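Local coordinates for protein 2-oxoadipate dioxygenase/decarboxylase, chloroplastic/amyloplastic (Oryza sativa, PDB 6W1K) that catalyses the iron(II)-dependent conversion of 2-oxoadipate and O2 into (R)-2-hydroxyglutarate and CO2 in plastid lysine catabolism, at residues G17-S20 and F21-V25; E77-D81 and F82-P86; L46-Y50 and D51-I55; E284-E287 and H288-R291. One frame throughout, in Å; residues are numbered along the deposited sequence.

Contact 1 (G17-S20 and F21-V25); sequences GADS and FFRTV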
loop_
_atom_site.group_PDB
_atom_site.type_symbol
_atom_site.label_atom_id
_atom_site.label_comp_id
_atom_site.label_asym_id
_atom_site.label_seq_id
_atom_site.Cartn_x
_atom_site.Cartn_y
_atom_site.Cartn_z
ATOM N N GLY A 17 -3.509 17.609 18.681
ATOM C CA GLY A 17 -3.243 16.324 19.322
ATOM C C GLY A 17 -3.530 15.139 18.415
ATOM O O GLY A 17 -2.754 14.172 18.357
ATOM N N ALA A 18 -4.684 15.162 17.746
ATOM C CA ALA A 18 -5.051 14.075 16.849
ATOM C C ALA A 18 -4.042 13.901 15.724
ATOM O O ALA A 18 -3.729 12.780 15.330
ATOM C CB ALA A 18 -6.438 14.356 16.281
ATOM N N ASP A 19 -3.569 14.996 15.157
ATOM C CA ASP A 19 -2.588 14.923 14.080
ATOM C C ASP A 19 -1.305 14.267 14.566
ATOM O O ASP A 19 -0.796 13.325 13.936
ATOM C CB ASP A 19 -2.317 16.336 13.552
ATOM C CG ASP A 19 -1.480 16.340 12.278
ATOM O OD1 ASP A 19 -0.319 15.856 12.308
ATOM O OD2 ASP A 19 -1.985 16.853 11.251
ATOM N N SER A 20 -0.809 14.712 15.720
ATOM C CA SER A 20 0.380 14.115 16.340
ATOM C C SER A 20 0.165 12.644 16.651
ATOM O O SER A 20 1.035 11.791 16.390
ATOM C CB SER A 20 0.742 14.873 17.636
ATOM O OG SER A 20 1.064 16.199 17.335
ATOM N N PHE A 21 -0.972 12.332 17.265
ATOM C CA PHE A 21 -1.238 10.944 17.627
ATOM C C PHE A 21 -1.347 10.065 16.383
ATOM O O PHE A 21 -0.756 8.972 16.325
ATOM C CB PHE A 21 -2.500 10.878 18.493
ATOM C CG PHE A 21 -2.888 9.486 18.851
ATOM C CD1 PHE A 21 -2.063 8.728 19.644
ATOM C CD2 PHE A 21 -4.038 8.917 18.343
ATOM C CE1 PHE A 21 -2.389 7.411 19.939
ATOM C CE2 PHE A 21 -4.378 7.602 18.635
ATOM C CZ PHE A 21 -3.542 6.848 19.414
ATOM N N PHE A 22 -2.047 10.543 15.347
ATOM C CA PHE A 22 -2.154 9.769 14.115
ATOM C C PHE A 22 -0.786 9.446 13.543
ATOM O O PHE A 22 -0.540 8.310 13.111
ATOM C CB PHE A 22 -2.975 10.516 13.070
ATOM C CG PHE A 22 -3.039 9.801 11.731
ATOM C CD1 PHE A 22 -3.897 8.743 11.552
ATOM C CD2 PHE A 22 -2.230 10.183 10.674
ATOM C CE1 PHE A 22 -3.973 8.082 10.329
ATOM C CE2 PHE A 22 -2.290 9.516 9.458
ATOM C CZ PHE A 22 -3.162 8.475 9.291
ATOM N N ARG A 23 0.135 10.404 13.581
ATOM C CA ARG A 23 1.467 10.143 13.045
ATOM C C ARG A 23 2.247 9.125 13.873
ATOM O O ARG A 23 3.040 8.363 13.303
ATOM C CB ARG A 23 2.246 11.445 12.926
ATOM C CG ARG A 23 1.654 12.356 11.847
ATOM C CD ARG A 23 2.345 13.682 11.798
ATOM N NE ARG A 23 1.732 14.623 10.852
ATOM C CZ ARG A 23 2.066 14.733 9.556
ATOM N NH1 ARG A 23 2.983 13.917 9.023
ATOM N NH2 ARG A 23 1.471 15.645 8.781
ATOM N N THR A 24 2.063 9.074 15.197
ATOM C CA THR A 24 2.740 8.001 15.948
ATOM C C THR A 24 2.186 6.636 15.557
ATOM O O THR A 24 2.910 5.635 15.625
ATOM C CB THR A 24 2.620 8.158 17.472
ATOM O OG1 THR A 24 1.273 7.891 17.900
ATOM C CG2 THR A 24 3.090 9.524 17.919
ATOM N N VAL A 25 0.901 6.556 15.167
ATOM C CA VAL A 25 0.332 5.272 14.786
ATOM C C VAL A 25 0.925 4.801 13.458
ATOM O O VAL A 25 1.320 3.630 13.311
ATOM C CB VAL A 25 -1.210 5.355 14.717
ATOM C CG1 VAL A 25 -1.798 4.022 14.192
ATOM C CG2 VAL A 25 -1.853 5.643 16.087
HETATM O O HOH W 1 0.367 18.081 10.129
#
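An i to i+4 salt bridge between Asp19 and Arg23, set in the first turns of helix 16-36, illustrates how a pair of opposite charges can lie alongside each other one helical turn apart. Asp19 OD1 takes the N-H of Arg23 NE at 2.8 Å. It uses the syn side of the carboxylate and sits at the guanidinium edge, nearly in its plane, and the two flat groups are only 24° from coplanar. Asp19 holds its CG anti to the backbone N (chi1 -171°), while Arg23 is extended from CG to NE; the side chains therefore run alongside each other and point the same way. One water closes the pairing, donating to Asp19 OD2 at 2.9 Å and accepting from Arg23 NH2 at 3.0 Å, which gives the carboxylate a second link to the guanidinium.

The underlying helix supplies regular i to i+4 bonds: Phe21 N to Gly17 O (2.8 Å), Phe22 N to Ala18 O (2.8 Å), Arg23 N to Asp19 O and Thr24 N to Ser20 O. Arg23 also reaches into the fold, NH1 donating to the carbonyls of Val115 and Gly117 in the loop that precedes strand 121-127. With a carboxylate at one edge and two main-chain carbonyls on NH1, the buried guanidinium has its charge probably well compensated. On another side of the helix, Thr24 OG1 donates to Phe21 O at 2.8 Å, in the carbonyl plane and on a lone pair, and that oxygen also receives Val25 N. Val25 CG2 rests over one face of the Phe21 ring, toward its rim, whereas Phe22 turns inward onto Leu119 and Tyr84.

Contact 2 (E77-D81 and F82-P86); sequences EFFTD and FGYVP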
loop_
_atom_site.group_PDB
_atom_site.type_symbol
_atom_site.label_atom_id
_atom_site.label_comp_id
_atom_site.label_asym_id
_atom_site.label_seq_id
_atom_site.Cartn_x
_atom_site.Cartn_y
_atom_site.Cartn_z
ATOM N N GLU A 77 -12.355 2.822 9.118
ATOM C CA GLU A 77 -12.906 3.620 10.215
ATOM C C GLU A 77 -11.813 4.332 11.019
ATOM O O GLU A 77 -12.022 5.449 11.516
ATOM C CB GLU A 77 -13.719 2.701 11.123
ATOM C CG GLU A 77 -14.682 3.389 12.046
ATOM C CD GLU A 77 -15.180 2.467 13.168
ATOM O OE1 GLU A 77 -15.569 3.016 14.226
ATOM O OE2 GLU A 77 -15.166 1.212 13.006
ATOM N N PHE A 78 -10.671 3.680 11.216
ATOM C CA PHE A 78 -9.553 4.365 11.845
ATOM C C PHE A 78 -9.176 5.616 11.065
ATOM O O PHE A 78 -9.073 6.712 11.638
ATOM C CB PHE A 78 -8.338 3.433 11.945
ATOM C CG PHE A 78 -7.063 4.159 12.343
ATOM C CD1 PHE A 78 -6.927 4.695 13.607
ATOM C CD2 PHE A 78 -6.038 4.317 11.427
ATOM C CE1 PHE A 78 -5.757 5.373 13.993
ATOM C CE2 PHE A 78 -4.868 4.989 11.790
ATOM C CZ PHE A 78 -4.734 5.540 13.067
ATOM N N PHE A 79 -8.949 5.467 9.754
ATOM C CA PHE A 79 -8.463 6.595 8.956
ATOM C C PHE A 79 -9.507 7.695 8.861
ATOM O O PHE A 79 -9.158 8.886 8.948
ATOM C CB PHE A 79 -7.990 6.138 7.562
ATOM C CG PHE A 79 -6.777 5.271 7.631
ATOM C CD1 PHE A 79 -5.532 5.827 7.916
ATOM C CD2 PHE A 79 -6.872 3.895 7.480
ATOM C CE1 PHE A 79 -4.434 5.071 8.038
ATOM C CE2 PHE A 79 -5.759 3.127 7.630
ATOM C CZ PHE A 79 -4.536 3.715 7.902
ATOM N N THR A 80 -10.797 7.342 8.718
ATOM C CA THR A 80 -11.820 8.390 8.692
ATOM C C THR A 80 -12.021 9.039 10.064
ATOM O O THR A 80 -12.409 10.209 10.125
ATOM C CB THR A 80 -13.165 7.872 8.149
ATOM O OG1 THR A 80 -13.635 6.768 8.928
ATOM C CG2 THR A 80 -12.987 7.429 6.683
ATOM N N ASP A 81 -11.744 8.330 11.171
ATOM C CA ASP A 81 -11.681 8.983 12.480
ATOM C C ASP A 81 -10.587 10.071 12.526
ATOM O O ASP A 81 -10.706 11.049 13.256
ATOM C CB ASP A 81 -11.400 7.953 13.578
ATOM C CG ASP A 81 -12.616 7.089 13.954
ATOM O OD1 ASP A 81 -13.761 7.380 13.554
ATOM O OD2 ASP A 81 -12.374 6.086 14.671
ATOM N N PHE A 82 -9.528 9.912 11.749
ATOM C CA PHE A 82 -8.455 10.895 11.644
ATOM C C PHE A 82 -8.505 11.662 10.323
ATOM O O PHE A 82 -7.478 12.033 9.755
ATOM C CB PHE A 82 -7.119 10.194 11.901
ATOM C CG PHE A 82 -6.973 9.808 13.355
ATOM C CD1 PHE A 82 -6.639 10.776 14.316
ATOM C CD2 PHE A 82 -7.263 8.516 13.782
ATOM C CE1 PHE A 82 -6.585 10.469 15.682
ATOM C CE2 PHE A 82 -7.193 8.195 15.138
ATOM C CZ PHE A 82 -6.853 9.164 16.088
ATOM N N GLY A 83 -9.721 12.009 9.883
ATOM C CA GLY A 83 -9.924 13.040 8.887
ATOM C C GLY A 83 -9.712 12.614 7.445
ATOM O O GLY A 83 -9.815 13.457 6.541
ATOM N N TYR A 84 -9.459 11.340 7.192
ATOM C CA TYR A 84 -9.382 10.871 5.817
ATOM C C TYR A 84 -10.776 10.790 5.189
ATOM O O TYR A 84 -11.794 10.627 5.863
ATOM C CB TYR A 84 -8.705 9.514 5.725
ATOM C CG TYR A 84 -7.205 9.568 5.774
ATOM C CD1 TYR A 84 -6.556 9.892 6.952
ATOM C CD2 TYR A 84 -6.440 9.340 4.627
ATOM C CE1 TYR A 84 -5.177 9.953 7.001
ATOM C CE2 TYR A 84 -5.072 9.406 4.661
ATOM C CZ TYR A 84 -4.441 9.695 5.863
ATOM O OH TYR A 84 -3.068 9.777 5.915
ATOM N N VAL A 85 -10.789 10.931 3.868
ATOM C CA VAL A 85 -12.006 11.075 3.078
ATOM C C VAL A 85 -12.012 9.937 2.067
ATOM O O VAL A 85 -11.074 9.815 1.279
ATOM C CB VAL A 85 -12.043 12.433 2.352
ATOM C CG1 VAL A 85 -13.287 12.629 1.469
ATOM C CG2 VAL A 85 -11.978 13.589 3.378
ATOM N N PRO A 86 -13.066 9.122 2.017
ATOM C CA PRO A 86 -13.123 8.073 0.988
ATOM C C PRO A 86 -13.278 8.654 -0.412
ATOM O O PRO A 86 -14.003 9.627 -0.652
ATOM C CB PRO A 86 -14.344 7.230 1.403
ATOM C CG PRO A 86 -15.195 8.138 2.182
ATOM C CD PRO A 86 -14.238 9.083 2.909
HETATM O O HOH W 2 -12.842 11.812 7.985
#
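Phe78 and Phe82, four residues apart, bring their rings together obliquely: Phe78 CE1 lies 3.4 Å from Phe82 CE2, with the planes at 56°. Phe78 CG is anti to the backbone N (chi1 169°), which carries the ring along the helix toward Phe82. A second aromatic pair, Phe79 and Tyr84, is T-shaped, the edge of Phe79 aimed at the face of Tyr84 with centroids 5.5 Å apart; Phe79 CB also packs on Tyr84 CB at 3.9 Å.

The helix carries Phe78 and Phe79; the chain beyond is turned by a Schellman motif that ends helix 72-81 and brings Tyr84 back to Phe79. Tyr84 N donates to Phe79 O (3.0 Å) and Gly83 N to Thr80 O (3.2 Å), with Gly83 as the C-prime residue at positive phi (81°). Further out, Phe78 leans on Val25 and Phe82 on Ala18, both of helix 16-36, while Phe79 meets Ile122. With an alanine in place of Phe78, the Phe82 ring is likely to lose its flanking partner and become freer to turn, opening a gap beside Val25.

Where helical bonding stops, the motif thus satisfies the carbonyls of Phe79 and Thr80, the latter aided by a water shared with Tyr84 O; the Tyr84 hydroxyl, bonded to Pro120 O, probably fixes the ring whose face receives Phe79.

Contact 3 (L46-Y50 and D51-I55); sequences LVRSY and DGDHI. With SO4 (sulfate ion), chain G.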
loop_
_atom_site.group_PDB
_atom_site.type_symbol
_atom_site.label_atom_id
_atom_site.label_comp_id
_atom_site.label_asym_id
_atom_site.label_seq_id
_atom_site.Cartn_x
_atom_site.Cartn_y
_atom_site.Cartn_z
ATOM N N LEU A 46 19.105 4.006 0.962
ATOM C CA LEU A 46 19.893 4.388 -0.210
ATOM C C LEU A 46 19.391 5.695 -0.818
ATOM O O LEU A 46 20.182 6.524 -1.292
ATOM C CB LEU A 46 19.849 3.275 -1.258
ATOM C CG LEU A 46 20.670 2.013 -0.969
ATOM C CD1 LEU A 46 20.310 0.907 -1.984
ATOM C CD2 LEU A 46 22.169 2.290 -0.987
ATOM N N VAL A 47 18.077 5.872 -0.860
ATOM C CA VAL A 47 17.515 7.093 -1.418
ATOM C C VAL A 47 17.860 8.286 -0.537
ATOM O O VAL A 47 18.181 9.373 -1.032
ATOM C CB VAL A 47 15.994 6.927 -1.588
ATOM C CG1 VAL A 47 15.369 8.271 -1.951
ATOM C CG2 VAL A 47 15.692 5.847 -2.639
ATOM N N ARG A 48 17.768 8.116 0.780
ATOM C CA ARG A 48 18.099 9.215 1.680
ATOM C C ARG A 48 19.546 9.645 1.492
ATOM O O ARG A 48 19.839 10.842 1.431
ATOM C CB ARG A 48 17.840 8.805 3.129
ATOM C CG ARG A 48 18.425 9.764 4.168
ATOM C CD ARG A 48 17.629 11.059 4.262
ATOM N NE ARG A 48 18.109 11.940 5.332
ATOM C CZ ARG A 48 17.701 11.874 6.595
ATOM N NH1 ARG A 48 16.796 10.970 6.954
ATOM N NH2 ARG A 48 18.191 12.715 7.502
ATOM N N SER A 49 20.465 8.677 1.371
ATOM C CA SER A 49 21.879 9.006 1.220
ATOM C C SER A 49 22.149 9.685 -0.114
ATOM O O SER A 49 22.971 10.602 -0.201
ATOM C CB SER A 49 22.730 7.739 1.331
ATOM O OG SER A 49 22.649 7.167 2.622
ATOM N N TYR A 50 21.471 9.236 -1.166
ATOM C CA TYR A 50 21.691 9.779 -2.500
ATOM C C TYR A 50 21.032 11.147 -2.685
ATOM O O TYR A 50 21.626 12.057 -3.263
ATOM C CB TYR A 50 21.144 8.791 -3.527
ATOM C CG TYR A 50 21.418 9.175 -4.953
ATOM C CD1 TYR A 50 22.584 8.754 -5.592
ATOM C CD2 TYR A 50 20.513 9.944 -5.667
ATOM C CE1 TYR A 50 22.848 9.099 -6.910
ATOM C CE2 TYR A 50 20.766 10.296 -6.988
ATOM C CZ TYR A 50 21.933 9.865 -7.604
ATOM O OH TYR A 50 22.190 10.216 -8.908
ATOM N N ASP A 51 19.801 11.303 -2.217
ATOM C CA ASP A 51 19.006 12.470 -2.553
ATOM C C ASP A 51 18.925 13.497 -1.438
ATOM O O ASP A 51 18.627 14.664 -1.715
ATOM C CB ASP A 51 17.580 12.037 -2.909
ATOM C CG ASP A 51 16.765 13.157 -3.514
ATOM O OD1 ASP A 51 16.074 13.870 -2.759
ATOM O OD2 ASP A 51 16.818 13.309 -4.750
ATOM N N GLY A 52 19.150 13.099 -0.197
ATOM C CA GLY A 52 18.920 13.982 0.930
ATOM C C GLY A 52 17.619 13.651 1.629
ATOM O O GLY A 52 16.925 12.690 1.294
ATOM N N ASP A 53 17.273 14.477 2.616
ATOM C CA ASP A 53 16.109 14.221 3.479
ATOM C C ASP A 53 14.839 14.716 2.793
ATOM O O ASP A 53 14.242 15.737 3.146
ATOM C CB ASP A 53 16.306 14.895 4.833
ATOM C CG ASP A 53 15.242 14.506 5.839
ATOM O OD1 ASP A 53 14.496 13.546 5.550
ATOM O OD2 ASP A 53 15.158 15.161 6.908
ATOM N N HIS A 54 14.394 13.958 1.808
ATOM C CA HIS A 54 13.277 14.444 1.013
ATOM C C HIS A 54 12.268 13.358 0.693
ATOM O O HIS A 54 11.475 13.527 -0.236
ATOM C CB HIS A 54 13.770 15.039 -0.301
ATOM C CG HIS A 54 14.817 16.083 -0.119
ATOM N ND1 HIS A 54 16.130 15.893 -0.481
ATOM C CD2 HIS A 54 14.745 17.318 0.425
ATOM C CE1 HIS A 54 16.822 16.981 -0.190
ATOM N NE2 HIS A 54 16.001 17.865 0.345
ATOM N N ILE A 55 12.297 12.242 1.406
ATOM C CA ILE A 55 11.420 11.122 1.122
ATOM C C ILE A 55 10.017 11.418 1.651
ATOM O O ILE A 55 9.816 11.654 2.847
ATOM C CB ILE A 55 11.982 9.832 1.732
ATOM C CG1 ILE A 55 13.330 9.485 1.083
ATOM C CG2 ILE A 55 11.028 8.708 1.571
ATOM C CD1 ILE A 55 14.019 8.333 1.774
HETATM S S SO4 G . 20.928 14.617 5.299
HETATM O O1 SO4 G . 19.896 15.374 6.005
HETATM O O2 SO4 G . 21.458 15.428 4.205
HETATM O O3 SO4 G . 20.358 13.384 4.758
HETATM O O4 SO4 G . 22.005 14.291 6.233
#
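Arg48 and Asp53 lay their charged groups flat against each other: the Asp53 carboxylate stacks over one face of the Arg48 guanidinium, the planes 14° apart and Asp53 CG centred 3.7 Å above. The ion pair is accordingly a long one, Arg48 NH1 to Asp53 OD1 3.7 Å, held by charge alone, since no N-H points at the oxygen. The N-H groups are directed at the edge instead. There Arg48 NE donates to O3 of a sulfate ion at 2.7 Å, in a nearly straight bond, and Arg48 NH2 reaches sulfate O1 only weakly. A bend in the arginine chain at chi2 (74°) folds its end back beside Gly52 and Asp53.

Elsewhere along the same turn, Val47 and Ile55 meet at a slant, Val47 CG1 touching Ile55 CG1 at 3.9 Å, and Ile55 CD1 also approaches Arg48 CB. The helix 38-51 closes with Asp51 N bonded to Val47 O (2.8 Å) and Gly52 N to Arg48 O (2.9 Å). Gly52, at phi 102°, then redirects the chain, and a beta carbon there would collide with the His54 ring. His54 ND1 donates to Asp51 OD1 at 3.0 Å, while Ile204 N and Ser205 N hold the two carboxylate oxygens of Asp51.

Asp53 OD1 is also bonded by Thr113 OG1, which probably fixes the carboxylate as a counter-charge over the guanidinium face and leaves its edge to grip an anion, here a sulfate probably from the crystallisation liquor.

Contact 4 (E284-E287 and H288-R291); sequences EVNE and HHRR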
loop_
_atom_site.group_PDB
_atom_site.type_symbol
_atom_site.label_atom_id
_atom_site.label_comp_id
_atom_site.label_asym_id
_atom_site.label_seq_id
_atom_site.Cartn_x
_atom_site.Cartn_y
_atom_site.Cartn_z
ATOM N N GLU A 284 6.611 25.967 -9.834
ATOM C CA GLU A 284 5.298 26.305 -9.292
ATOM C C GLU A 284 4.398 25.093 -9.058
ATOM O O GLU A 284 3.283 25.261 -8.562
ATOM C CB GLU A 284 4.564 27.268 -10.234
ATOM C CG GLU A 284 5.191 28.638 -10.387
ATOM C CD GLU A 284 5.448 29.339 -9.065
ATOM O OE1 GLU A 284 6.543 29.916 -8.912
ATOM O OE2 GLU A 284 4.563 29.316 -8.176
ATOM N N VAL A 285 4.834 23.886 -9.407
ATOM C CA VAL A 285 3.956 22.725 -9.328
ATOM C C VAL A 285 3.920 22.224 -7.890
ATOM O O VAL A 285 4.965 21.990 -7.275
ATOM C CB VAL A 285 4.417 21.624 -10.294
ATOM C CG1 VAL A 285 3.441 20.475 -10.288
ATOM C CG2 VAL A 285 4.552 22.170 -11.707
ATOM N N ASN A 286 2.713 22.085 -7.346
ATOM C CA ASN A 286 2.466 21.476 -6.046
ATOM C C ASN A 286 1.645 20.208 -6.237
ATOM O O ASN A 286 1.205 19.896 -7.346
ATOM C CB ASN A 286 1.739 22.447 -5.117
ATOM C CG ASN A 286 2.497 23.742 -4.939
ATOM O OD1 ASN A 286 2.341 24.704 -5.706
ATOM N ND2 ASN A 286 3.344 23.769 -3.919
ATOM N N GLU A 287 1.429 19.479 -5.139
ATOM C CA GLU A 287 0.832 18.147 -5.264
ATOM C C GLU A 287 -0.571 18.230 -5.848
ATOM O O GLU A 287 -0.993 17.334 -6.585
ATOM C CB GLU A 287 0.819 17.442 -3.899
ATOM C CG GLU A 287 0.421 15.939 -3.930
ATOM C CD GLU A 287 1.520 15.009 -4.454
ATOM O OE1 GLU A 287 2.640 15.491 -4.756
ATOM O OE2 GLU A 287 1.257 13.782 -4.551
ATOM N N HIS A 288 -1.295 19.315 -5.571
ATOM C CA HIS A 288 -2.664 19.403 -6.063
ATOM C C HIS A 288 -2.725 19.698 -7.560
ATOM O O HIS A 288 -3.787 19.532 -8.167
ATOM C CB HIS A 288 -3.449 20.441 -5.248
ATOM C CG HIS A 288 -3.154 21.864 -5.596
ATOM N ND1 HIS A 288 -2.158 22.591 -4.978
ATOM C CD2 HIS A 288 -3.753 22.712 -6.467
ATOM C CE1 HIS A 288 -2.135 23.815 -5.475
ATOM N NE2 HIS A 288 -3.093 23.916 -6.382
ATOM N N HIS A 289 -1.607 20.060 -8.178
ATOM C CA HIS A 289 -1.539 20.268 -9.618
ATOM C C HIS A 289 -1.255 18.993 -10.391
ATOM O O HIS A 289 -1.128 19.047 -11.620
ATOM C CB HIS A 289 -0.437 21.257 -9.954
ATOM C CG HIS A 289 -0.676 22.632 -9.437
ATOM N ND1 HIS A 289 0.203 23.267 -8.586
ATOM C CD2 HIS A 289 -1.682 23.509 -9.668
ATOM C CE1 HIS A 289 -0.248 24.481 -8.321
ATOM N NE2 HIS A 289 -1.392 24.650 -8.961
ATOM N N ARG A 290 -1.090 17.877 -9.691
ATOM C CA ARG A 290 -0.640 16.620 -10.259
ATOM C C ARG A 290 -1.779 15.609 -10.248
ATOM O O ARG A 290 -2.723 15.701 -9.455
ATOM C CB ARG A 290 0.572 16.093 -9.478
ATOM C CG ARG A 290 1.738 17.076 -9.406
ATOM C CD ARG A 290 2.924 16.460 -8.649
ATOM N NE ARG A 290 4.129 17.284 -8.718
ATOM C CZ ARG A 290 5.020 17.224 -9.702
ATOM N NH1 ARG A 290 4.853 16.373 -10.705
ATOM N NH2 ARG A 290 6.084 18.007 -9.681
ATOM N N ARG A 291 -1.679 14.640 -11.151
ATOM C CA ARG A 291 -2.673 13.582 -11.243
ATOM C C ARG A 291 -2.831 12.896 -9.894
ATOM O O ARG A 291 -1.858 12.409 -9.310
ATOM C CB ARG A 291 -2.259 12.584 -12.325
ATOM C CG ARG A 291 -2.906 11.201 -12.185
ATOM C CD ARG A 291 -4.333 11.208 -12.721
ATOM N NE ARG A 291 -4.654 9.998 -13.487
ATOM C CZ ARG A 291 -5.060 8.848 -12.956
ATOM N NH1 ARG A 291 -5.203 8.712 -11.629
ATOM N NH2 ARG A 291 -5.324 7.820 -13.754
HETATM O O HOH W 3 -1.967 14.730 -6.596
HETATM O O HOH W 4 4.263 17.575 -5.328
#
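With chi1 near -65°, His289 places its ring beside its own backbone N and anti to its carbonyl carbon, which, with chi2 at 122°, turns ND1 to the amide of Asn286. Asn286 N donates to His289 ND1 at 3.0 Å in an almost straight bond (169°), lying in the imidazole plane. The return bond runs from His289 N to Asn286 O at 2.9 Å, with the donor well above the carbonyl plane, so Asn286 and His289 hold each other from two directions. A leucine in place of His289 would probably leave the Asn286 amide without its acceptor and the start of the turn looser.

Arg290 is extended from CG to NE and crosses Val285 at about a right angle; Val285 CG1 sits over one guanidinium face, 3.6 Å from Arg290 NE. Arg290 NH1 is held by the carbonyl of Arg271. Glu287 OE1 does not pair directly with Arg290 NE; a water links them, weakly on the arginine side, while Arg121 and His201 take up the Glu287 carboxylate.

Arg290 N donates to Glu287 O at 3.2 Å. These successive i to i+3 bonds are those of a short 3-10 turn, here with a side-chain imidazole accepting from the backbone amide of Asn286, in the surface loop joining strand 258-271 to helix 296-302.

Contacts 1 and 2 share an apolar cluster built from Phe22, Val25, Phe78, Phe82 and Tyr84, where Phe22 CZ touches Tyr84 CE1 at 3.4 Å and Val25 CG1 meets Phe78 CZ at 3.5 Å. Contacts 3 and 4 touch neither of these nor each other: contact 3 is centred about 24 Å from contact 1, with nearest atoms about 9 Å apart, and about 21 Å from the centre of contact 4. None of the four supplies a ligand to the metal site of His59, His195 and Glu267, which holds nickel in this crystal in place of the catalytic iron. The side chains of Tyr84 and Glu287 come within about 8 and 9 Å of that of His59, and the side chain of Phe79 is about 13 Å from the bound 2-oxoadipate.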